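Local atomic coordinates of 2-dehydropantoate 2-reductase (PDB entry 3HN2), a protein that probably catalyses the NADPH-dependent reduction of ketopantoate (2-dehydropantoate) to pantoate, a step in pantothenate biosynthesis. Residues V75-Y85 with Q103-L112; L269-L279 with V292-T303. All coordinates share one frame; numbering follows the deposited sequence.

Interaction 1: residues V75-Y85 with Q103-L112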
loop_
_atom_site.group_PDB
_atom_site.type_symbol
_atom_site.label_atom_id
_atom_site.label_comp_id
_atom_site.label_asym_id
_atom_site.label_seq_id
_atom_site.Cartn_x
_atom_site.Cartn_y
_atom_site.Cartn_z
ATOM N N VAL A 75 -1.374 -11.235 24.144
ATOM C CA VAL A 75 -0.648 -12.375 23.611
ATOM C C VAL A 75 -0.124 -12.030 22.201
ATOM O O VAL A 75 -0.901 -11.745 21.286
ATOM C CB VAL A 75 -1.521 -13.643 23.591
ATOM C CG1 VAL A 75 -0.695 -14.853 23.209
ATOM C CG2 VAL A 75 -2.167 -13.871 24.959
ATOM N N GLY A 76 1.199 -12.025 22.058
ATOM C CA GLY A 76 1.855 -11.804 20.773
ATOM C C GLY A 76 2.755 -12.967 20.396
ATOM O O GLY A 76 3.666 -12.813 19.575
ATOM N N LEU A 77 2.489 -14.125 21.005
ATOM C CA LEU A 77 3.235 -15.364 20.768
ATOM C C LEU A 77 3.147 -15.833 19.326
ATOM O O LEU A 77 2.142 -15.615 18.654
ATOM C CB LEU A 77 2.692 -16.493 21.650
ATOM C CG LEU A 77 3.121 -16.686 23.104
ATOM C CD1 LEU A 77 2.166 -17.656 23.777
ATOM C CD2 LEU A 77 4.559 -17.184 23.214
ATOM N N LYS A 78 4.209 -16.475 18.857
ATOM C CA LYS A 78 4.142 -17.211 17.609
ATOM C C LYS A 78 3.315 -18.466 17.862
ATOM O O LYS A 78 3.448 -19.100 18.912
ATOM C CB LYS A 78 5.540 -17.541 17.095
ATOM C CG LYS A 78 5.994 -16.664 15.933
ATOM C CD LYS A 78 6.250 -15.219 16.346
ATOM C CE LYS A 78 5.857 -14.245 15.238
ATOM N NZ LYS A 78 6.605 -14.474 13.965
ATOM N N THR A 79 2.458 -18.807 16.902
ATOM C CA THR A 79 1.383 -19.788 17.110
ATOM C C THR A 79 1.821 -21.248 17.258
ATOM O O THR A 79 1.017 -22.100 17.629
ATOM C CB THR A 79 0.303 -19.683 16.015
ATOM O OG1 THR A 79 0.923 -19.688 14.721
ATOM C CG2 THR A 79 -0.502 -18.404 16.184
ATOM N N PHE A 80 3.091 -21.536 16.979
ATOM C CA PHE A 80 3.640 -22.866 17.242
ATOM C C PHE A 80 3.984 -23.087 18.724
ATOM O O PHE A 80 4.250 -24.215 19.144
ATOM C CB PHE A 80 4.834 -23.187 16.331
ATOM C CG PHE A 80 5.803 -22.053 16.151
ATOM C CD1 PHE A 80 5.789 -21.296 14.983
ATOM C CD2 PHE A 80 6.755 -21.767 17.126
ATOM C CE1 PHE A 80 6.694 -20.252 14.796
ATOM C CE2 PHE A 80 7.664 -20.726 16.952
ATOM C CZ PHE A 80 7.637 -19.972 15.781
ATOM N N ALA A 81 3.967 -22.003 19.500
ATOM C CA ALA A 81 4.154 -22.055 20.947
ATOM C C ALA A 81 2.819 -22.062 21.699
ATOM O O ALA A 81 2.784 -21.807 22.901
ATOM C CB ALA A 81 5.012 -20.887 21.407
ATOM N N ASN A 82 1.732 -22.369 20.994
ATOM C CA ASN A 82 0.386 -22.340 21.575
ATOM C C ASN A 82 0.100 -23.447 22.598
ATOM O O ASN A 82 -0.855 -23.349 23.368
ATOM C CB ASN A 82 -0.687 -22.323 20.476
ATOM C CG ASN A 82 -0.987 -20.913 19.957
ATOM O OD1 ASN A 82 -0.336 -19.935 20.334
ATOM N ND2 ASN A 82 -1.991 -20.809 19.092
ATOM N N SER A 83 0.930 -24.491 22.605
ATOM C CA SER A 83 0.859 -25.548 23.622
ATOM C C SER A 83 1.305 -25.021 24.981
ATOM O O SER A 83 0.927 -25.560 26.022
ATOM C CB SER A 83 1.728 -26.741 23.221
ATOM O OG SER A 83 3.037 -26.320 22.870
ATOM N N ARG A 84 2.095 -23.951 24.954
ATOM C CA ARG A 84 2.615 -23.315 26.157
ATOM C C ARG A 84 1.665 -22.266 26.734
ATOM O O ARG A 84 2.055 -21.510 27.626
ATOM C CB ARG A 84 3.971 -22.668 25.862
ATOM C CG ARG A 84 5.112 -23.640 25.652
ATOM C CD ARG A 84 6.361 -22.892 25.240
ATOM N NE ARG A 84 7.557 -23.458 25.858
ATOM C CZ ARG A 84 8.164 -22.951 26.928
ATOM N NH1 ARG A 84 7.698 -21.855 27.516
ATOM N NH2 ARG A 84 9.248 -23.545 27.411
ATOM N N TYR A 85 0.431 -22.222 26.225
ATOM C CA TYR A 85 -0.594 -21.278 26.689
ATOM C C TYR A 85 -0.835 -21.337 28.194
ATOM O O TYR A 85 -0.859 -20.302 28.861
ATOM C CB TYR A 85 -1.927 -21.531 25.983
ATOM C CG TYR A 85 -2.188 -20.733 24.722
ATOM C CD1 TYR A 85 -3.172 -21.143 23.823
ATOM C CD2 TYR A 85 -1.470 -19.575 24.429
ATOM C CE1 TYR A 85 -3.433 -20.428 22.668
ATOM C CE2 TYR A 85 -1.724 -18.852 23.269
ATOM C CZ TYR A 85 -2.712 -19.283 22.399
ATOM O OH TYR A 85 -2.976 -18.581 21.250
ATOM N N GLN A 103 -2.044 -12.546 17.503
ATOM C CA GLN A 103 -1.288 -13.469 16.668
ATOM C C GLN A 103 -2.022 -13.833 15.386
ATOM O O GLN A 103 -3.179 -13.472 15.196
ATOM C CB GLN A 103 -0.914 -14.715 17.473
ATOM C CG GLN A 103 -1.527 -14.726 18.870
ATOM C CD GLN A 103 -1.416 -16.061 19.572
ATOM O OE1 GLN A 103 -2.421 -16.651 19.952
ATOM N NE2 GLN A 103 -0.193 -16.544 19.750
ATOM N N ASN A 104 -1.333 -14.554 14.510
ATOM C CA ASN A 104 -1.816 -14.805 13.156
ATOM C C ASN A 104 -2.614 -16.093 12.992
ATOM O O ASN A 104 -2.414 -17.061 13.722
ATOM C CB ASN A 104 -0.639 -14.792 12.174
ATOM C CG ASN A 104 0.013 -13.429 12.066
ATOM O OD1 ASN A 104 -0.516 -12.430 12.560
ATOM N ND2 ASN A 104 1.167 -13.381 11.413
ATOM N N GLY A 105 -3.518 -16.087 12.018
ATOM C CA GLY A 105 -4.280 -17.268 11.662
ATOM C C GLY A 105 -5.501 -17.441 12.528
ATOM O O GLY A 105 -6.036 -16.473 13.062
ATOM N N LEU A 106 -5.928 -18.688 12.677
ATOM C CA LEU A 106 -7.145 -19.000 13.393
ATOM C C LEU A 106 -6.904 -19.842 14.635
ATOM O O LEU A 106 -5.766 -20.194 14.957
ATOM C CB LEU A 106 -8.090 -19.763 12.481
ATOM C CG LEU A 106 -8.704 -19.100 11.263
ATOM C CD1 LEU A 106 -9.635 -20.115 10.617
ATOM C CD2 LEU A 106 -9.459 -17.823 11.583
ATOM N N GLY A 107 -7.994 -20.153 15.334
ATOM C CA GLY A 107 -7.960 -21.083 16.451
ATOM C C GLY A 107 -7.479 -20.490 17.758
ATOM O O GLY A 107 -7.753 -21.047 18.821
ATOM N N ASN A 108 -6.762 -19.371 17.671
ATOM C CA ASN A 108 -6.138 -18.720 18.815
ATOM C C ASN A 108 -7.165 -18.236 19.823
ATOM O O ASN A 108 -7.034 -18.499 21.026
ATOM C CB ASN A 108 -5.257 -17.556 18.355
ATOM C CG ASN A 108 -4.211 -17.978 17.328
ATOM O OD1 ASN A 108 -3.647 -19.071 17.407
ATOM N ND2 ASN A 108 -3.950 -17.109 16.362
ATOM N N GLU A 109 -8.199 -17.561 19.324
ATOM C CA GLU A 109 -9.292 -17.087 20.167
ATOM C C GLU A 109 -9.972 -18.234 20.905
ATOM O O GLU A 109 -10.245 -18.133 22.096
ATOM C CB GLU A 109 -10.326 -16.311 19.350
ATOM C CG GLU A 109 -9.931 -14.878 19.025
ATOM C CD GLU A 109 -9.149 -14.734 17.699
ATOM O OE1 GLU A 109 -8.979 -15.717 16.942
ATOM O OE2 GLU A 109 -8.708 -13.609 17.409
ATOM N N GLU A 110 -10.200 -19.325 20.181
ATOM C CA GLU A 110 -10.957 -20.474 20.660
ATOM C C GLU A 110 -10.168 -21.336 21.645
ATOM O O GLU A 110 -10.748 -21.893 22.580
ATOM C CB GLU A 110 -11.424 -21.328 19.471
ATOM C CG GLU A 110 -12.401 -20.630 18.514
ATOM C CD GLU A 110 -11.722 -19.869 17.359
ATOM O OE1 GLU A 110 -12.353 -19.729 16.289
ATOM O OE2 GLU A 110 -10.569 -19.409 17.511
ATOM N N ALA A 111 -8.856 -21.444 21.421
ATOM C CA ALA A 111 -7.969 -22.222 22.286
ATOM C C ALA A 111 -7.935 -21.620 23.679
ATOM O O ALA A 111 -8.175 -22.315 24.668
ATOM C CB ALA A 111 -6.568 -22.284 21.704
ATOM N N LEU A 112 -7.664 -20.316 23.727
ATOM C CA LEU A 112 -7.636 -19.526 24.953
ATOM C C LEU A 112 -8.997 -19.465 25.634
ATOM O O LEU A 112 -9.071 -19.355 26.860
ATOM C CB LEU A 112 -7.171 -18.102 24.642
ATOM C CG LEU A 112 -5.753 -17.859 24.122
ATOM C CD1 LEU A 112 -5.663 -16.489 23.453
ATOM C CD2 LEU A 112 -4.728 -17.980 25.240
#

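Interaction 2: residues L269-L279 with V292-T303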
loop_
_atom_site.group_PDB
_atom_site.type_symbol
_atom_site.label_atom_id
_atom_site.label_comp_id
_atom_site.label_asym_id
_atom_site.label_seq_id
_atom_site.Cartn_x
_atom_site.Cartn_y
_atom_site.Cartn_z
ATOM N N LEU A 269 7.865 -22.045 11.068
ATOM C CA LEU A 269 6.823 -21.271 10.408
ATOM C C LEU A 269 5.445 -21.550 10.995
ATOM O O LEU A 269 5.193 -22.630 11.537
ATOM C CB LEU A 269 6.827 -21.546 8.903
ATOM C CG LEU A 269 8.180 -21.455 8.178
ATOM C CD1 LEU A 269 8.021 -21.732 6.696
ATOM C CD2 LEU A 269 8.850 -20.111 8.379
ATOM N N GLU A 270 4.556 -20.566 10.877
ATOM C CA GLU A 270 3.203 -20.662 11.410
ATOM C C GLU A 270 2.227 -21.308 10.414
ATOM O O GLU A 270 1.149 -20.764 10.157
ATOM C CB GLU A 270 2.697 -19.275 11.824
ATOM C CG GLU A 270 3.646 -18.455 12.703
ATOM C CD GLU A 270 2.975 -17.212 13.291
ATOM O OE1 GLU A 270 2.173 -17.354 14.245
ATOM O OE2 GLU A 270 3.254 -16.092 12.807
ATOM N N ILE A 271 2.604 -22.465 9.862
ATOM C CA ILE A 271 1.785 -23.178 8.873
ATOM C C ILE A 271 0.461 -23.624 9.481
ATOM O O ILE A 271 -0.590 -23.467 8.859
ATOM C CB ILE A 271 2.511 -24.431 8.296
ATOM C CG1 ILE A 271 3.905 -24.083 7.764
ATOM C CG2 ILE A 271 1.651 -25.142 7.229
ATOM C CD1 ILE A 271 3.908 -23.285 6.470
ATOM N N ALA A 272 0.523 -24.165 10.701
ATOM C CA ALA A 272 -0.649 -24.727 11.381
ATOM C C ALA A 272 -1.806 -23.733 11.453
ATOM O O ALA A 272 -2.891 -24.005 10.931
ATOM C CB ALA A 272 -0.268 -25.234 12.753
ATOM N N ALA A 273 -1.551 -22.560 12.026
ATOM C CA ALA A 273 -2.587 -21.535 12.213
ATOM C C ALA A 273 -3.012 -20.799 10.934
ATOM O O ALA A 273 -4.202 -20.556 10.728
ATOM C CB ALA A 273 -2.150 -20.541 13.270
ATOM N N ILE A 274 -2.053 -20.444 10.083
ATOM C CA ILE A 274 -2.365 -19.726 8.843
ATOM C C ILE A 274 -3.025 -20.626 7.777
ATOM O O ILE A 274 -3.966 -20.201 7.098
ATOM C CB ILE A 274 -1.114 -18.974 8.281
ATOM C CG1 ILE A 274 -0.615 -17.933 9.291
ATOM C CG2 ILE A 274 -1.424 -18.280 6.957
ATOM C CD1 ILE A 274 0.823 -17.487 9.062
ATOM N N PHE A 275 -2.560 -21.871 7.660
ATOM C CA PHE A 275 -2.976 -22.747 6.559
ATOM C C PHE A 275 -3.809 -23.957 6.970
ATOM O O PHE A 275 -4.898 -24.164 6.437
ATOM C CB PHE A 275 -1.762 -23.244 5.778
ATOM C CG PHE A 275 -1.052 -22.182 5.002
ATOM C CD1 PHE A 275 -1.374 -21.950 3.670
ATOM C CD2 PHE A 275 -0.030 -21.441 5.582
ATOM C CE1 PHE A 275 -0.696 -20.985 2.932
ATOM C CE2 PHE A 275 0.648 -20.464 4.854
ATOM C CZ PHE A 275 0.310 -20.237 3.529
ATOM N N ARG A 276 -3.295 -24.769 7.891
ATOM C CA ARG A 276 -3.926 -26.063 8.185
ATOM C C ARG A 276 -5.244 -25.944 8.952
ATOM O O ARG A 276 -6.170 -26.721 8.709
ATOM C CB ARG A 276 -2.954 -27.035 8.865
ATOM C CG ARG A 276 -1.871 -27.590 7.935
ATOM C CD ARG A 276 -2.469 -28.504 6.865
ATOM N NE ARG A 276 -1.485 -28.964 5.886
ATOM C CZ ARG A 276 -1.797 -29.520 4.717
ATOM N NH1 ARG A 276 -3.072 -29.688 4.391
ATOM N NH2 ARG A 276 -0.837 -29.909 3.873
ATOM N N THR A 277 -5.321 -24.953 9.841
ATOM C CA THR A 277 -6.556 -24.628 10.578
ATOM C C THR A 277 -7.689 -24.095 9.670
ATOM O O THR A 277 -8.811 -24.602 9.762
ATOM C CB THR A 277 -6.294 -23.678 11.800
ATOM O OG1 THR A 277 -5.252 -24.219 12.624
ATOM C CG2 THR A 277 -7.538 -23.499 12.634
ATOM N N PRO A 278 -7.425 -23.067 8.819
ATOM C CA PRO A 278 -8.458 -22.697 7.847
ATOM C C PRO A 278 -8.875 -23.811 6.900
ATOM O O PRO A 278 -10.072 -23.962 6.649
ATOM C CB PRO A 278 -7.806 -21.550 7.072
ATOM C CG PRO A 278 -6.928 -20.934 8.065
ATOM C CD PRO A 278 -6.301 -22.119 8.735
ATOM N N LEU A 279 -7.910 -24.584 6.395
ATOM C CA LEU A 279 -8.203 -25.735 5.531
ATOM C C LEU A 279 -9.085 -26.737 6.270
ATOM O O LEU A 279 -10.038 -27.256 5.687
ATOM C CB LEU A 279 -6.922 -26.407 5.018
ATOM C CG LEU A 279 -6.231 -25.803 3.795
ATOM C CD1 LEU A 279 -4.788 -26.286 3.670
ATOM C CD2 LEU A 279 -7.003 -26.105 2.527
ATOM N N VAL A 292 -4.775 -23.804 -1.676
ATOM C CA VAL A 292 -4.346 -23.644 -0.276
ATOM C C VAL A 292 -3.680 -24.938 0.182
ATOM O O VAL A 292 -2.632 -24.905 0.840
ATOM C CB VAL A 292 -5.487 -23.165 0.671
ATOM C CG1 VAL A 292 -4.919 -22.728 2.012
ATOM C CG2 VAL A 292 -6.278 -21.987 0.047
ATOM N N GLU A 293 -4.187 -26.066 -0.300
ATOM C CA GLU A 293 -3.693 -27.369 0.135
ATOM C C GLU A 293 -2.330 -27.653 -0.394
ATOM O O GLU A 293 -1.428 -27.993 0.368
ATOM C CB GLU A 293 -4.639 -28.502 -0.262
ATOM C CG GLU A 293 -5.395 -29.083 0.926
ATOM C CD GLU A 293 -5.904 -30.487 0.673
ATOM O OE1 GLU A 293 -5.077 -31.384 0.407
ATOM O OE2 GLU A 293 -7.132 -30.694 0.752
ATOM N N MET A 294 -2.191 -27.500 -1.707
ATOM C CA MET A 294 -0.922 -27.630 -2.381
ATOM C C MET A 294 0.105 -26.710 -1.731
ATOM O O MET A 294 1.197 -27.162 -1.381
ATOM C CB MET A 294 -1.099 -27.298 -3.857
ATOM C CG MET A 294 0.098 -27.600 -4.704
ATOM S SD MET A 294 -0.323 -27.518 -6.435
ATOM C CE MET A 294 1.331 -27.336 -7.087
ATOM N N LEU A 295 -0.273 -25.444 -1.521
ATOM C CA LEU A 295 0.596 -24.470 -0.852
ATOM C C LEU A 295 1.046 -24.906 0.547
ATOM O O LEU A 295 2.252 -24.990 0.808
ATOM C CB LEU A 295 -0.080 -23.100 -0.798
ATOM C CG LEU A 295 0.786 -21.858 -0.539
ATOM C CD1 LEU A 295 2.161 -21.962 -1.180
ATOM C CD2 LEU A 295 0.056 -20.631 -1.059
ATOM N N ALA A 296 0.087 -25.204 1.428
ATOM C CA ALA A 296 0.390 -25.666 2.786
ATOM C C ALA A 296 1.395 -26.804 2.765
ATOM O O ALA A 296 2.397 -26.770 3.498
ATOM C CB ALA A 296 -0.903 -26.110 3.514
ATOM N N THR A 297 1.129 -27.787 1.897
ATOM C CA THR A 297 1.962 -28.977 1.764
ATOM C C THR A 297 3.362 -28.676 1.209
ATOM O O THR A 297 4.360 -29.090 1.807
ATOM C CB THR A 297 1.300 -30.036 0.871
ATOM O OG1 THR A 297 -0.115 -30.033 1.075
ATOM C CG2 THR A 297 1.842 -31.400 1.193
ATOM N N LEU A 298 3.435 -27.961 0.080
ATOM C CA LEU A 298 4.726 -27.562 -0.498
ATOM C C LEU A 298 5.519 -26.748 0.508
ATOM O O LEU A 298 6.755 -26.699 0.460
ATOM C CB LEU A 298 4.542 -26.696 -1.754
ATOM C CG LEU A 298 4.119 -27.360 -3.056
ATOM C CD1 LEU A 298 3.628 -26.293 -4.011
ATOM C CD2 LEU A 298 5.263 -28.159 -3.666
ATOM N N LEU A 299 4.803 -26.100 1.421
ATOM C CA LEU A 299 5.480 -25.222 2.345
ATOM C C LEU A 299 6.071 -26.003 3.518
ATOM O O LEU A 299 7.125 -25.637 4.032
ATOM C CB LEU A 299 4.559 -24.087 2.750
ATOM C CG LEU A 299 5.092 -22.709 3.140
ATOM C CD1 LEU A 299 6.326 -22.242 2.367
ATOM C CD2 LEU A 299 3.940 -21.775 2.923
ATOM N N GLU A 300 5.425 -27.102 3.909
ATOM C CA GLU A 300 6.025 -27.995 4.899
ATOM C C GLU A 300 7.061 -28.961 4.283
ATOM O O GLU A 300 7.929 -29.474 4.996
ATOM C CB GLU A 300 4.966 -28.694 5.781
ATOM C CG GLU A 300 3.878 -29.478 5.050
ATOM C CD GLU A 300 2.465 -29.223 5.591
ATOM O OE1 GLU A 300 2.302 -28.431 6.547
ATOM O OE2 GLU A 300 1.505 -29.808 5.042
ATOM N N GLN A 301 6.991 -29.175 2.965
ATOM C CA GLN A 301 8.034 -29.920 2.232
ATOM C C GLN A 301 9.365 -29.185 2.193
ATOM O O GLN A 301 10.420 -29.800 2.320
ATOM C CB GLN A 301 7.619 -30.213 0.789
ATOM C CG GLN A 301 7.140 -31.634 0.526
ATOM C CD GLN A 301 8.144 -32.712 0.926
ATOM O OE1 GLN A 301 9.305 -32.678 0.526
ATOM N NE2 GLN A 301 7.686 -33.681 1.710
ATOM N N ALA A 302 9.308 -27.871 1.996
ATOM C CA ALA A 302 10.510 -27.056 1.873
ATOM C C ALA A 302 11.180 -26.819 3.223
ATOM O O ALA A 302 12.390 -26.603 3.284
ATOM C CB ALA A 302 10.191 -25.729 1.193
ATOM N N THR A 303 10.392 -26.853 4.297
ATOM C CA THR A 303 10.923 -26.657 5.645
ATOM C C THR A 303 10.771 -27.909 6.513
ATOM O O THR A 303 10.159 -27.877 7.585
ATOM C CB THR A 303 10.296 -25.434 6.347
ATOM O OG1 THR A 303 8.879 -25.612 6.461
ATOM C CG2 THR A 303 10.588 -24.171 5.566
#

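Interaction 1: residues V75-Y85 with Q103-L112
Gln103 and Asn108 carry most of the polar contacts to segment 75-85. Gln103 NE2 gives a nearly straight 2.7 Å bond to Leu77 O, from above its carbonyl plane, and a weak second one to Asn82 OD1. Tyr85 OH points at Gln103 OE1 in the ring plane, but the modelled 2.4 Å is too short to be taken at face value. Asn82 ND2 reaches Asn108 OD1 at 2.9 Å, the two amide planes almost perpendicular. Both segments lead from the C-terminal ends of neighbouring parallel strands of the Rossmann-type sheet, 72-75 and 98-101, into the next helices, at the edge where such folds usually bind the dinucleotide. Asn108 ND2, on the helix's first residue, bonds Asn104 O at 3.1 Å; an alanine in place of Asn108 would probably leave Asn82 ND2 without its acceptor and the loop at Asn104 less firmly tied to the helix. Round the Tyr85 ring, Leu112 CD2 makes a CH-pi contact over one face, 3.5 Å from the centroid, and Ala111 CB lies at the edge. Thr79 holds CG2 anti to its carbonyl carbon (chi1 50°), turning the methyl onto Asn104 O and Asn108 OD1 in van der Waals contact and leaving OG1 for Glu270.

Interaction 2: residues L269-L279 with V292-T303
Glu300 OE2 takes two bonds from Arg276, a salt bridge with NH2 at 2.6 Å and a weak, more bent one with NE at 3.2 Å. The guanidinium and carboxylate planes are only 16° apart; the NE/NH2 edge of the guanidinium closes on one oxygen, approached nearly along its C-O bond. Arg276 gets there by a bend at chi2 (-67°), which folds the chain toward helix 292-302 and lays one face of the guanidinium on Ala296 CB. NH2 also makes a weak bond to Thr297 OG1, whose hydroxyl is donated to Glu293 O. This polar cluster flanks the apolar seam of two helices from the all-helical C-terminal domain of ketopantoate reductases, running roughly antiparallel with their axes 9.5 Å apart at closest approach. Phe275 is a knob in a hole made by Val292, Leu295, Ala296 and Leu299: its CB rests on Ala296 CB at 3.8 Å, Val292 CG1 lies at the ring edge, and CZ meets Leu299 CD2. On one side of it Ile271 CD1 presses on Leu299 CG at 3.6 Å; on the other, Leu279 CG packs against Val292 CG1 at 3.8 Å. Ile191, from helix 179-200, also touches Phe275.

How the interactions relate
Interaction 1 precedes interaction 2 along the chain, and their centres lie about 16 Å apart. The first belongs to the N-terminal Rossmann-type domain, where it ties together the loops after strands 72-75 and 98-101; the second joins helices 271-284 and 290-302 of the C-terminal domain. They meet where segment 269-279 faces the Rossmann loops: Thr79 OG1 and Glu270 OE1 form a hydrogen bond of 2.7 Å, Leu106 N probably bonds Ala273 O, and Ala273 CB packs on Asn104 O. Helix 271-284 thus faces both ways, toward helix 290-302 and toward the other domain. In this family the cleft between the domains generally holds cofactor and substrate, so these links probably help fix the domains' relative placement.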